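Local coordinates for protein aminoglycoside phosphotransferase (Streptomyces rimosus, PDB 6FUC) that probably transfers a phosphate group from ATP to the antibiotic streptomycin, inactivating it and so giving resistance to the drug, at residues K43-P46 with A52-A55; V60-T65 with K124-R129; R116-P121 with Y219-L224; G173-Q178 with E260-H265; A100-A105 with D200-A205. All coordinates share one frame; numbering follows the deposited sequence.

Contact 1: K43-P46 with A52-A55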
# COMPACT_ATOMS: atom_id res chain seq x y z
N LYS A 43 9.38 2.54 -11.35
CA LYS A 43 9.27 3.58 -10.37
C LYS A 43 10.61 4.19 -10.20
O LYS A 43 11.60 3.47 -10.01
CB LYS A 43 8.78 3.00 -9.05
CG LYS A 43 8.55 3.95 -7.96
CD LYS A 43 7.76 3.31 -6.81
CE LYS A 43 7.82 4.29 -5.63
NZ LYS A 43 7.12 3.63 -4.48
N CYS A 44 10.69 5.52 -10.33
CA CYS A 44 11.95 6.20 -10.20
C CYS A 44 11.90 7.24 -9.13
O CYS A 44 10.84 7.88 -8.93
CB CYS A 44 12.35 6.90 -11.50
SG CYS A 44 12.52 5.80 -12.94
N VAL A 45 13.04 7.47 -8.48
CA VAL A 45 13.13 8.38 -7.36
C VAL A 45 14.41 9.16 -7.44
O VAL A 45 15.43 8.71 -8.04
CB VAL A 45 13.04 7.64 -5.98
CG1 VAL A 45 11.75 6.84 -5.87
CG2 VAL A 45 14.29 6.79 -5.70
N PRO A 46 14.42 10.35 -6.85
CA PRO A 46 15.65 11.09 -6.83
C PRO A 46 16.67 10.53 -5.85
O PRO A 46 16.38 9.63 -5.08
CB PRO A 46 15.23 12.52 -6.46
CG PRO A 46 13.87 12.43 -5.96
CD PRO A 46 13.27 11.13 -6.35
N ALA A 52 14.72 4.20 0.09
CA ALA A 52 13.30 3.75 0.14
C ALA A 52 12.97 2.91 -1.08
O ALA A 52 12.24 1.92 -0.99
CB ALA A 52 12.36 4.94 0.20
N LEU A 53 13.54 3.26 -2.26
CA LEU A 53 13.22 2.45 -3.47
C LEU A 53 13.97 1.08 -3.38
O LEU A 53 13.42 0.08 -3.80
CB LEU A 53 13.55 3.22 -4.71
CG LEU A 53 12.96 2.63 -5.97
CD1 LEU A 53 11.44 2.67 -6.00
CD2 LEU A 53 13.59 3.26 -7.22
N GLU A 54 15.21 1.09 -2.89
CA GLU A 54 15.92 -0.17 -2.70
C GLU A 54 15.14 -1.07 -1.73
O GLU A 54 15.08 -2.29 -1.92
CB GLU A 54 17.31 0.06 -2.19
CG GLU A 54 18.21 -1.14 -2.36
CD GLU A 54 19.64 -0.82 -2.00
OE1 GLU A 54 20.12 0.34 -2.19
OE2 GLU A 54 20.33 -1.74 -1.55
N ALA A 55 14.60 -0.46 -0.69
CA ALA A 55 13.72 -1.17 0.26
C ALA A 55 12.52 -1.83 -0.42
O ALA A 55 12.17 -2.98 -0.11
CB ALA A 55 13.26 -0.21 1.39
O HOH W 1 9.28 3.01 -2.18
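Strand 40-45 and helix 50-63 belong to the N-terminal lobe of the protein-kinase-like fold, and here they meet around the lysine-glutamate pair of that fold. Lys43 on the strand reaches Glu56 on the helix through a salt bridge from NZ, much as the sheet lysine of protein kinases pairs with the glutamate of the C helix, where the lysine also contacts nucleotide phosphates; a similar role is likely here. Leu53 packs beside that pair. Its chi1 of -166° sends CG out beside the carbonyl carbon, and the two methyl branches lie against different parts of the strand. CD1 lies alongside the aliphatic run of Lys43, closest to CG at 3.7 Å and still only 4.0 Å from CE, because the lysine chain is extended along its whole length and runs past the leucine in the opposite sense. CD2 turns to the backbone instead and touches Lys43 O at 3.4 Å. Two residues along the strand, Val45 meets the same leucine at a slant: its CG2 is 3.8 Å from Leu53 CB and 3.9 Å from Leu53 CD2. Cys44, between them, points to the other side of the sheet and packs on helix 4-12. Leu53 also touches Ala83 and Leu85 on the neighbouring strand and Trp76 on the one after it, so this one leucine touches three strands of the sheet. At the polar end, a water accepts from Lys43 NZ at 3.2 Å and makes a weak bond of 3.4 Å to Ala52 O.

Contact 2: V60-T65 with K124-R129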
# COMPACT_ATOMS: atom_id res chain seq x y z
N VAL A 60 9.75 -6.64 -2.99
CA VAL A 60 9.15 -7.31 -4.14
C VAL A 60 9.89 -8.62 -4.40
O VAL A 60 9.29 -9.69 -4.60
CB VAL A 60 9.22 -6.40 -5.39
CG1 VAL A 60 8.74 -7.14 -6.63
CG2 VAL A 60 8.43 -5.10 -5.19
N SER A 61 11.26 -8.53 -4.42
CA SER A 61 12.01 -9.73 -4.67
C SER A 61 11.81 -10.80 -3.61
O SER A 61 11.69 -11.99 -3.91
CB SER A 61 13.46 -9.36 -4.81
OG SER A 61 14.22 -10.35 -4.84
N TRP A 62 11.77 -10.41 -2.34
CA TRP A 62 11.53 -11.38 -1.29
C TRP A 62 10.14 -12.00 -1.43
O TRP A 62 9.98 -13.23 -1.29
CB TRP A 62 11.73 -10.76 0.09
CG TRP A 62 11.45 -11.69 1.20
CD1 TRP A 62 12.26 -12.67 1.70
CD2 TRP A 62 10.23 -11.81 1.96
NE1 TRP A 62 11.65 -13.34 2.71
CE2 TRP A 62 10.41 -12.82 2.92
CE3 TRP A 62 9.03 -11.10 1.96
CZ2 TRP A 62 9.42 -13.14 3.85
CZ3 TRP A 62 8.03 -11.45 2.87
CH2 TRP A 62 8.26 -12.45 3.77
N LEU A 63 9.14 -11.18 -1.69
CA LEU A 63 7.77 -11.74 -1.77
C LEU A 63 7.65 -12.74 -2.88
O LEU A 63 6.86 -13.70 -2.77
CB LEU A 63 6.72 -10.63 -1.91
CG LEU A 63 5.29 -11.07 -1.65
CD1 LEU A 63 5.05 -11.40 -0.19
CD2 LEU A 63 4.32 -10.04 -2.10
N SER A 64 8.45 -12.60 -3.94
CA SER A 64 8.44 -13.56 -5.03
C SER A 64 8.89 -14.95 -4.57
O SER A 64 8.73 -15.90 -5.34
CB SER A 64 9.36 -13.10 -6.18
OG SER A 64 10.74 -13.32 -5.96
N THR A 65 9.47 -15.07 -3.38
CA THR A 65 9.90 -16.38 -2.85
C THR A 65 8.89 -16.95 -1.84
O THR A 65 9.13 -18.03 -1.28
CB THR A 65 11.26 -16.29 -2.16
OG1 THR A 65 11.17 -15.61 -0.89
CG2 THR A 65 12.32 -15.64 -3.00
N LYS A 124 9.92 -14.52 10.52
CA LYS A 124 10.81 -14.84 9.42
C LYS A 124 10.83 -13.73 8.37
O LYS A 124 11.59 -13.81 7.40
CB LYS A 124 10.44 -16.17 8.81
CG LYS A 124 10.48 -17.29 9.88
CD LYS A 124 10.35 -18.63 9.19
CE LYS A 124 10.06 -19.79 10.14
NZ LYS A 124 10.54 -19.59 11.48
N CYS A 125 10.00 -12.75 8.53
CA CYS A 125 10.00 -11.67 7.54
C CYS A 125 11.20 -10.79 7.77
O CYS A 125 11.41 -10.34 8.86
CB CYS A 125 8.72 -10.84 7.68
SG CYS A 125 8.51 -9.62 6.39
N PRO A 126 11.96 -10.45 6.72
CA PRO A 126 13.07 -9.51 6.90
C PRO A 126 12.64 -8.08 7.19
O PRO A 126 13.47 -7.26 7.60
CB PRO A 126 13.74 -9.49 5.46
CG PRO A 126 13.37 -10.77 4.90
CD PRO A 126 12.00 -11.07 5.36
N PHE A 127 11.38 -7.79 6.95
CA PHE A 127 10.91 -6.38 6.87
C PHE A 127 9.90 -6.10 7.96
O PHE A 127 9.10 -6.97 8.35
CB PHE A 127 10.23 -6.18 5.52
CG PHE A 127 11.09 -6.61 4.37
CD1 PHE A 127 12.19 -5.91 4.03
CD2 PHE A 127 10.79 -7.75 3.67
CE1 PHE A 127 13.02 -6.31 2.98
CE2 PHE A 127 11.60 -8.17 2.63
CZ PHE A 127 12.73 -7.47 2.29
N THR A 128 9.91 -4.84 8.40
CA THR A 128 8.97 -4.36 9.39
C THR A 128 8.32 -3.05 8.94
O THR A 128 8.95 -2.23 8.29
CB THR A 128 9.63 -4.17 10.74
OG1 THR A 128 10.57 -3.08 10.68
CG2 THR A 128 10.22 -5.43 11.27
N ARG A 129 7.08 -2.86 9.36
CA ARG A 129 6.43 -1.53 9.30
C ARG A 129 5.63 -1.38 10.60
O ARG A 129 4.46 -1.05 10.63
CB ARG A 129 5.55 -1.32 8.06
CG ARG A 129 4.43 -2.29 7.87
CD ARG A 129 3.19 -1.60 7.37
NE ARG A 129 2.69 -0.70 8.44
CZ ARG A 129 1.71 0.19 8.30
NH1 ARG A 129 1.09 0.44 7.15
NH2 ARG A 129 1.26 0.79 9.39
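Trp62, near the end of helix 50-63 in the N-terminal lobe of this kinase-like fold, lays its indole against Cys125, Pro126 and Phe127 in the loop between helices 100-117 and 131-143, joining the two lobes at the surface. Pro126 takes the face: its CD sits over the five-membered ring in a CH-pi contact, 3.6 Å from the centroid, with Trp62 CE2 the nearest atom at 3.4 Å. Phe127 turns its ring edge to the same indole in an offset edge-to-face pair, planes at 74°, and its CE2 comes within 3.6 Å of Trp62 CB. The sulfur of Cys125 approaches the six-membered ring obliquely, SG to Trp62 CH2 being 3.9 Å. A chi1 of 178° swings the indole out from the helix toward the loop, where all three can meet it. The loop residues are also tied to one another: Phe127 N donates to Cys125 SG at 3.4 Å, and Pro126 CB lies over the centre of the phenyl face. Further out, Phe127 is anchored by backbone bonding to Arg215 and by packing on Leu213, while Leu120 touches the tryptophan. At the helix end, Trp62 O takes two bonds from Thr65, 2.8 Å from N and 2.7 Å from OG1, the hydroxyl in the carbonyl plane.

Contact 3: R116-P121 with Y219-L224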
# COMPACT_ATOMS: atom_id res chain seq x y z
N ARG A 116 -3.83 -15.25 3.34
CA ARG A 116 -2.62 -15.99 2.99
C ARG A 116 -1.37 -15.15 3.22
O ARG A 116 -0.38 -15.63 3.79
CB ARG A 116 -2.66 -16.50 1.55
CG ARG A 116 -3.68 -17.59 1.35
CD ARG A 116 -3.65 -18.04 -0.15
NE ARG A 116 -2.36 -18.76 -0.47
CZ ARG A 116 -1.25 -18.30 -1.09
NH1 ARG A 116 -1.09 -17.04 -1.60
NH2 ARG A 116 -0.26 -19.16 -1.16
N LEU A 117 -1.40 -13.88 2.82
CA LEU A 117 -0.27 -13.00 3.08
C LEU A 117 -0.02 -12.87 4.58
O LEU A 117 1.14 -12.97 5.07
CB LEU A 117 -0.52 -11.65 2.45
CG LEU A 117 0.45 -10.53 2.76
CD1 LEU A 117 1.85 -10.83 2.25
CD2 LEU A 117 -0.05 -9.23 2.17
N HIS A 118 -1.11 -12.66 5.32
CA HIS A 118 -1.07 -12.53 6.75
C HIS A 118 -0.80 -13.88 7.51
O HIS A 118 -0.86 -13.94 8.76
CB HIS A 118 -2.35 -11.94 7.29
CG HIS A 118 -2.57 -10.49 6.95
ND1 HIS A 118 -3.60 -9.78 7.51
CD2 HIS A 118 -1.89 -9.62 6.17
CE1 HIS A 118 -3.55 -8.54 7.08
NE2 HIS A 118 -2.53 -8.41 6.23
N GLU A 119 -0.60 -14.92 6.83
CA GLU A 119 -0.18 -16.17 7.42
C GLU A 119 1.28 -16.45 7.19
O GLU A 119 1.79 -17.40 7.80
CB GLU A 119 -1.06 -17.34 6.91
CG GLU A 119 -2.41 -17.26 7.64
CD GLU A 119 -3.38 -18.33 7.21
OE1 GLU A 119 -3.11 -19.07 6.27
OE2 GLU A 119 -4.46 -18.41 7.77
N LEU A 120 2.01 -15.63 6.44
CA LEU A 120 3.47 -15.79 6.42
C LEU A 120 4.01 -15.64 7.83
O LEU A 120 3.54 -14.81 8.58
CB LEU A 120 4.11 -14.74 5.52
CG LEU A 120 3.79 -14.86 4.02
CD1 LEU A 120 4.50 -13.76 3.29
CD2 LEU A 120 4.14 -16.23 3.48
N PRO A 121 4.99 -16.45 8.26
CA PRO A 121 5.45 -16.35 9.64
C PRO A 121 6.16 -15.05 9.94
O PRO A 121 7.17 -14.75 9.34
CB PRO A 121 6.40 -17.56 9.78
CG PRO A 121 6.75 -17.91 8.38
CD PRO A 121 5.61 -17.53 7.53
N TYR A 219 -4.62 -4.81 11.37
CA TYR A 219 -5.44 -3.61 11.07
C TYR A 219 -4.72 -2.50 10.34
O TYR A 219 -5.37 -1.64 9.78
CB TYR A 219 -6.12 -3.10 12.37
CG TYR A 219 -7.31 -3.92 12.71
CD1 TYR A 219 -8.47 -3.79 11.99
CD2 TYR A 219 -7.29 -4.90 13.67
CE1 TYR A 219 -9.57 -4.57 12.23
CE2 TYR A 219 -8.42 -5.70 13.95
CZ TYR A 219 -9.53 -5.56 13.18
OH TYR A 219 -10.65 -6.34 13.40
N ALA A 220 -3.37 -2.52 10.31
CA ALA A 220 -2.67 -1.57 9.47
C ALA A 220 -3.10 -1.75 8.02
O ALA A 220 -3.11 -0.77 7.24
CB ALA A 220 -1.16 -1.72 9.61
N ASP A 221 -3.37 -2.97 7.62
CA ASP A 221 -3.91 -3.32 6.32
C ASP A 221 -5.42 -3.24 6.28
O ASP A 221 -5.98 -2.59 5.37
CB ASP A 221 -3.47 -4.75 5.92
CG ASP A 221 -2.12 -4.90 5.26
OD1 ASP A 221 -1.41 -3.91 5.08
OD2 ASP A 221 -1.79 -6.08 4.97
N LEU A 222 -6.12 -3.86 7.21
CA LEU A 222 -7.57 -3.94 7.10
C LEU A 222 -8.24 -2.57 7.17
O LEU A 222 -9.24 -2.34 6.51
CB LEU A 222 -8.16 -4.86 8.11
CG LEU A 222 -7.66 -6.32 8.10
CD1 LEU A 222 -8.32 -7.12 9.21
CD2 LEU A 222 -7.84 -6.90 6.68
N ALA A 223 -7.67 -1.63 7.95
CA ALA A 223 -8.28 -0.31 8.03
C ALA A 223 -8.37 0.34 6.66
O ALA A 223 -9.36 1.00 6.32
CB ALA A 223 -7.54 0.58 9.00
N LEU A 224 -7.29 0.24 5.90
CA LEU A 224 -7.24 0.90 4.57
C LEU A 224 -8.10 0.19 3.56
O LEU A 224 -8.76 0.82 2.74
CB LEU A 224 -5.80 0.97 4.07
CG LEU A 224 -4.77 1.67 4.95
CD1 LEU A 224 -3.47 1.77 4.25
CD2 LEU A 224 -5.22 2.85 5.70
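His118 puts the edge of its imidazole against the carboxylate of Asp221, joining the end of helix 100-117 to the start of helix 219-233 in the core of the C-terminal lobe of the kinase-like fold. Its NE2 donates to Asp221 OD2 at 2.8 Å, and at 176° the bond is almost straight. The acceptor lies in the ring plane, but the proton arrives on the anti side of OD2, 24° out of the carboxylate plane, leaving the two flat groups slightly twisted against each other. The carboxylate has further partners: OD2 also accepts from His187 N and OD1 from Gly188 N, so three N-H groups grip this buried acid and would probably stabilise its negative charge. In protein kinases an aspartate at the start of the F helix likewise holds the backbone of the catalytic loop, and the bonds to His187 and Gly188 are consistent with that role. The imidazole is held at its other nitrogen too, where ND1 is hydrogen-bonded to Tyr251 OH. With both ring nitrogens engaged, its rotation is fixed. Beyond the bonded atoms, Asp221 CB lies in the imidazole plane, 3.8 Å from His118 NE2.

Contact 4: G173-Q178 with E260-H265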
# COMPACT_ATOMS: atom_id res chain seq x y z
N GLY A 173 1.28 3.02 23.31
CA GLY A 173 1.56 1.85 24.12
C GLY A 173 0.52 0.77 24.03
O GLY A 173 0.80 -0.42 23.87
N GLN A 174 -0.77 1.17 24.13
CA GLN A 174 -1.84 0.20 24.01
C GLN A 174 -1.79 -0.48 22.65
O GLN A 174 -1.99 -1.70 22.55
CB GLN A 174 -3.19 0.94 24.21
CG GLN A 174 -4.39 0.10 24.37
CD GLN A 174 -5.57 0.98 24.74
OE1 GLN A 174 -5.80 1.31 25.93
NE2 GLN A 174 -6.31 1.40 23.74
N ARG A 175 -1.60 0.31 21.60
CA ARG A 175 -1.61 -0.26 20.24
C ARG A 175 -0.35 -1.12 20.03
O ARG A 175 -0.42 -2.15 19.34
CB ARG A 175 -1.74 0.85 19.24
CG ARG A 175 -3.03 1.62 19.35
CD ARG A 175 -4.26 0.88 18.85
NE ARG A 175 -5.46 1.72 19.27
CZ ARG A 175 -6.15 1.52 20.34
NH1 ARG A 175 -5.92 0.45 21.07
NH2 ARG A 175 -7.07 2.43 20.65
N LEU A 176 0.78 -0.76 20.63
CA LEU A 176 1.94 -1.61 20.57
C LEU A 176 1.68 -2.97 21.21
O LEU A 176 2.15 -4.00 20.73
CB LEU A 176 3.16 -0.98 21.24
CG LEU A 176 3.86 0.09 20.42
CD1 LEU A 176 4.75 0.98 21.34
CD2 LEU A 176 4.71 -0.46 19.30
N ALA A 177 0.95 -3.00 22.33
CA ALA A 177 0.65 -4.27 22.95
C ALA A 177 -0.23 -5.12 22.05
O ALA A 177 -0.02 -6.36 21.96
CB ALA A 177 0.01 -4.03 24.30
N GLN A 178 -1.20 -4.49 21.40
CA GLN A 178 -2.07 -5.26 20.45
C GLN A 178 -1.26 -5.79 19.28
O GLN A 178 -1.47 -6.90 18.82
CB GLN A 178 -3.24 -4.40 20.01
CG GLN A 178 -4.20 -4.12 21.16
CD GLN A 178 -5.24 -3.11 20.78
OE1 GLN A 178 -4.92 -2.07 20.24
NE2 GLN A 178 -6.45 -3.38 21.13
N GLU A 260 -8.98 -0.39 14.50
CA GLU A 260 -9.11 -0.09 13.09
C GLU A 260 -8.98 1.42 12.83
O GLU A 260 -8.28 1.88 11.95
CB GLU A 260 -10.40 -0.64 12.57
CG GLU A 260 -10.65 -0.40 11.08
CD GLU A 260 -12.04 -0.72 10.62
OE1 GLU A 260 -12.81 -1.42 11.32
OE2 GLU A 260 -12.45 -0.28 9.53
N ARG A 261 -9.76 2.18 13.62
CA ARG A 261 -9.79 3.63 13.43
C ARG A 261 -8.44 4.27 13.71
O ARG A 261 -8.08 5.26 13.09
CB ARG A 261 -10.93 4.22 14.30
CG ARG A 261 -12.30 4.28 13.65
CD ARG A 261 -13.30 5.00 14.56
NE ARG A 261 -12.79 6.33 14.93
CZ ARG A 261 -12.33 6.67 16.13
NH1 ARG A 261 -12.33 5.79 17.13
NH2 ARG A 261 -11.88 7.91 16.34
N PHE A 262 -7.71 3.74 14.71
CA PHE A 262 -6.39 4.25 15.01
C PHE A 262 -5.53 4.17 13.73
O PHE A 262 -4.85 5.13 13.38
CB PHE A 262 -5.77 3.44 16.15
CG PHE A 262 -4.37 3.79 16.50
CD1 PHE A 262 -4.06 4.79 17.39
CD2 PHE A 262 -3.32 3.15 15.88
CE1 PHE A 262 -2.73 5.12 17.68
CE2 PHE A 262 -2.00 3.48 16.16
CZ PHE A 262 -1.72 4.45 17.08
N TYR A 263 -5.50 3.00 13.09
CA TYR A 263 -4.67 2.88 11.87
C TYR A 263 -5.21 3.70 10.71
O TYR A 263 -4.41 4.25 9.93
CB TYR A 263 -4.48 1.39 11.50
CG TYR A 263 -3.52 0.73 12.43
CD1 TYR A 263 -2.15 0.97 12.32
CD2 TYR A 263 -3.94 -0.07 13.49
CE1 TYR A 263 -1.25 0.44 13.23
CE2 TYR A 263 -3.03 -0.62 14.39
CZ TYR A 263 -1.70 -0.35 14.29
OH TYR A 263 -0.77 -0.83 15.15
N LEU A 264 -6.52 3.80 10.57
CA LEU A 264 -7.10 4.66 9.54
C LEU A 264 -6.61 6.09 9.68
O LEU A 264 -6.31 6.74 8.71
CB LEU A 264 -8.62 4.62 9.60
CG LEU A 264 -9.29 5.39 8.47
CD1 LEU A 264 -8.97 4.81 7.07
CD2 LEU A 264 -10.78 5.42 8.72
N HIS A 265 -6.60 6.54 10.94
CA HIS A 265 -6.24 7.90 11.23
C HIS A 265 -4.71 8.18 11.23
O HIS A 265 -4.29 9.29 10.88
CB HIS A 265 -6.84 8.33 12.56
CG HIS A 265 -8.32 8.46 12.47
ND1 HIS A 265 -9.09 8.78 13.57
CD2 HIS A 265 -9.18 8.32 11.42
CE1 HIS A 265 -10.37 8.82 13.19
NE2 HIS A 265 -10.45 8.54 11.89
O HOH W 2 -1.97 -2.15 17.07
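Two torsions bring Arg175 over Phe262: chi1 of -63° sets CG anti to the carbonyl carbon, and a bend at chi2 (-73°) turns the chain, so that its aliphatic part lies across the phenyl face instead of reaching straight out. Phe262, its ring carried away from the backbone N by a chi1 of 176°, presents that face to it. Arg175 CG sits almost exactly on the ring normal, 3.6 Å from the centroid, a CH-pi contact centred on the ring. Further along, Arg175 NE passes Phe262 CB at 3.6 Å; the guanidinium stands nearly perpendicular to the ring and turns its edge, not its face, toward the phenylalanine. These are helices 172-181 and 257-266, part of the largely helical C-terminal lobe of the kinase-like fold, and Leu131 of helix 131-143 packs against both side chains. The charged end of the arginine turns back to its own helix, where NH1 donates to Gln178 OE1 at 2.8 Å from above the carbonyl plane. Tyr263 lies next to Phe262, whose CD2 is over the centre of the tyrosine ring. Tyr263 OH donates to a water 2.6 Å away, and that water in turn donates to Arg175 O at 2.7 Å.

Contact 5: A100-A105 with D200-A205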
# COMPACT_ATOMS: atom_id res chain seq x y z
N ALA A 100 -19.26 -1.72 -7.97
CA ALA A 100 -19.66 -2.32 -6.75
C ALA A 100 -19.99 -3.80 -6.82
O ALA A 100 -19.69 -4.56 -5.90
CB ALA A 100 -20.87 -1.58 -6.09
N SER A 101 -20.61 -4.20 -7.90
CA SER A 101 -20.92 -5.67 -8.02
C SER A 101 -19.65 -6.51 -8.27
O SER A 101 -19.51 -7.60 -7.73
CB SER A 101 -21.96 -6.05 -9.12
OG SER A 101 -22.30 -7.54 -9.10
N MET A 102 -18.73 -5.99 -9.03
CA MET A 102 -17.44 -6.65 -9.22
C MET A 102 -16.69 -6.77 -7.88
O MET A 102 -16.11 -7.83 -7.62
CB MET A 102 -16.60 -5.84 -10.18
CG MET A 102 -16.93 -5.92 -11.70
SD MET A 102 -16.16 -4.62 -12.71
CE MET A 102 -14.48 -5.16 -12.74
N LEU A 103 -16.66 -5.69 -7.10
CA LEU A 103 -15.93 -5.77 -5.82
C LEU A 103 -16.56 -6.74 -4.94
O LEU A 103 -15.90 -7.49 -4.18
CB LEU A 103 -15.80 -4.37 -5.18
CG LEU A 103 -14.87 -4.27 -3.99
CD1 LEU A 103 -13.43 -4.61 -4.38
CD2 LEU A 103 -14.91 -2.91 -3.34
N ARG A 104 -17.92 -6.79 -4.94
CA ARG A 104 -18.55 -7.82 -4.22
C ARG A 104 -18.19 -9.21 -4.65
O ARG A 104 -17.93 -10.10 -3.85
CB ARG A 104 -20.10 -7.62 -4.26
CG ARG A 104 -20.89 -8.69 -3.59
CD ARG A 104 -20.64 -8.68 -2.14
NE ARG A 104 -21.45 -9.64 -1.42
CZ ARG A 104 -22.67 -9.45 -1.05
NH1 ARG A 104 -23.32 -8.31 -1.29
NH2 ARG A 104 -23.30 -10.36 -0.31
N ALA A 105 -18.07 -9.44 -5.96
CA ALA A 105 -17.62 -10.74 -6.43
C ALA A 105 -16.20 -11.10 -5.92
O ALA A 105 -15.89 -12.26 -5.80
CB ALA A 105 -17.60 -10.81 -7.97
N ASP A 200 -11.74 -11.80 -15.42
CA ASP A 200 -12.68 -12.86 -15.78
C ASP A 200 -13.20 -13.61 -14.59
O ASP A 200 -14.41 -13.88 -14.50
CB ASP A 200 -12.04 -13.78 -16.82
CG ASP A 200 -11.85 -13.05 -18.10
OD1 ASP A 200 -12.87 -12.56 -18.69
OD2 ASP A 200 -10.70 -12.86 -18.54
N THR A 201 -12.33 -14.03 -13.65
CA THR A 201 -12.81 -14.75 -12.49
C THR A 201 -13.19 -13.88 -11.33
O THR A 201 -13.91 -14.31 -10.44
CB THR A 201 -11.74 -15.72 -11.98
OG1 THR A 201 -10.62 -14.92 -11.61
CG2 THR A 201 -11.37 -16.72 -13.05
N LEU A 202 -12.63 -12.66 -11.28
CA LEU A 202 -12.76 -11.74 -10.11
C LEU A 202 -12.09 -12.25 -8.84
O LEU A 202 -12.35 -11.78 -7.75
CB LEU A 202 -14.17 -11.21 -9.92
CG LEU A 202 -14.55 -10.04 -10.82
CD1 LEU A 202 -13.68 -8.81 -10.54
CD2 LEU A 202 -14.54 -10.37 -12.31
N ASP A 203 -11.20 -13.23 -9.01
CA ASP A 203 -10.25 -13.54 -7.98
C ASP A 203 -9.13 -12.51 -7.94
O ASP A 203 -9.03 -11.67 -8.82
CB ASP A 203 -9.71 -14.98 -8.16
CG ASP A 203 -9.17 -15.63 -6.96
OD1 ASP A 203 -8.93 -15.03 -5.90
OD2 ASP A 203 -8.93 -16.90 -7.05
N VAL A 204 -8.27 -12.57 -6.92
CA VAL A 204 -7.11 -11.71 -6.85
C VAL A 204 -6.01 -12.20 -7.79
O VAL A 204 -5.59 -13.37 -7.70
CB VAL A 204 -6.61 -11.63 -5.39
CG1 VAL A 204 -5.34 -10.88 -5.28
CG2 VAL A 204 -7.66 -10.91 -4.54
N ALA A 205 -5.56 -11.35 -8.66
CA ALA A 205 -4.42 -11.61 -9.54
C ALA A 205 -3.10 -11.37 -8.83
O ALA A 205 -2.12 -12.11 -9.07
CB ALA A 205 -4.49 -10.76 -10.80
O HOH W 3 -14.71 -14.17 -7.77
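Leu202, in the connection between strands 195-197 and 204-207, fits against one side of helix 100-117 near its N-terminal end, and it alone carries the packed half of this contact. Its CB meets Ala105 CB at 4.0 Å, while CD1 reaches the preceding helical turn, 4.2 Å from Met102 CB and 3.9 Å from Met102 O. CD1 thus touches both the backbone and the side chain of Met102, while CB serves Ala105. Within the hairpin, Leu202 also packs on Leu197 of the first strand. A positive phi of 65° turns the chain at Leu202, shortly before strand 204-207, with its CB directed to the helix. Bonds within the connection help hold it: Thr201 OG1 accepts from Asp203 N at 3.2 Å, an ST turn, Asp203 OD1 takes Val204 N at 2.7 Å, and Asp198 OD1 accepts from the N of Asp200 and of Thr201.

The other half is loose and wet. Ala105 is exposed, and where the helix and the turn draw apart a water spans them, donating to Ala105 O at 3.0 Å and to Thr201 O at 2.8 Å. Direct contact across the two segments is therefore apolar and weakly directional, with polar linkage left to a solvent molecule, consistent with a hairpin held partly by its own bonds and set against the helix here by apolar fit and one bridging water.

Overall arrangement
Contacts 1, 3 and 4 are buried, whereas contacts 2 and 5 lie at the surface. Helix 50-63 serves both contact 1, where it rests on the N-lobe sheet, and contact 2, where its end reaches the other lobe. Helix 100-117 likewise enters contact 5 near its start and contact 3 at its end. Contact 3 touches both neighbours: contact 2 through Arg129 and Ala220, and contact 4 through Ala223 and Glu260. The chemistry differs with place: a direct hydrogen bond between segments appears in contact 3 alone, aromatic rings dominate contacts 2 and 4, and contacts 1 and 5 each hinge on one leucine.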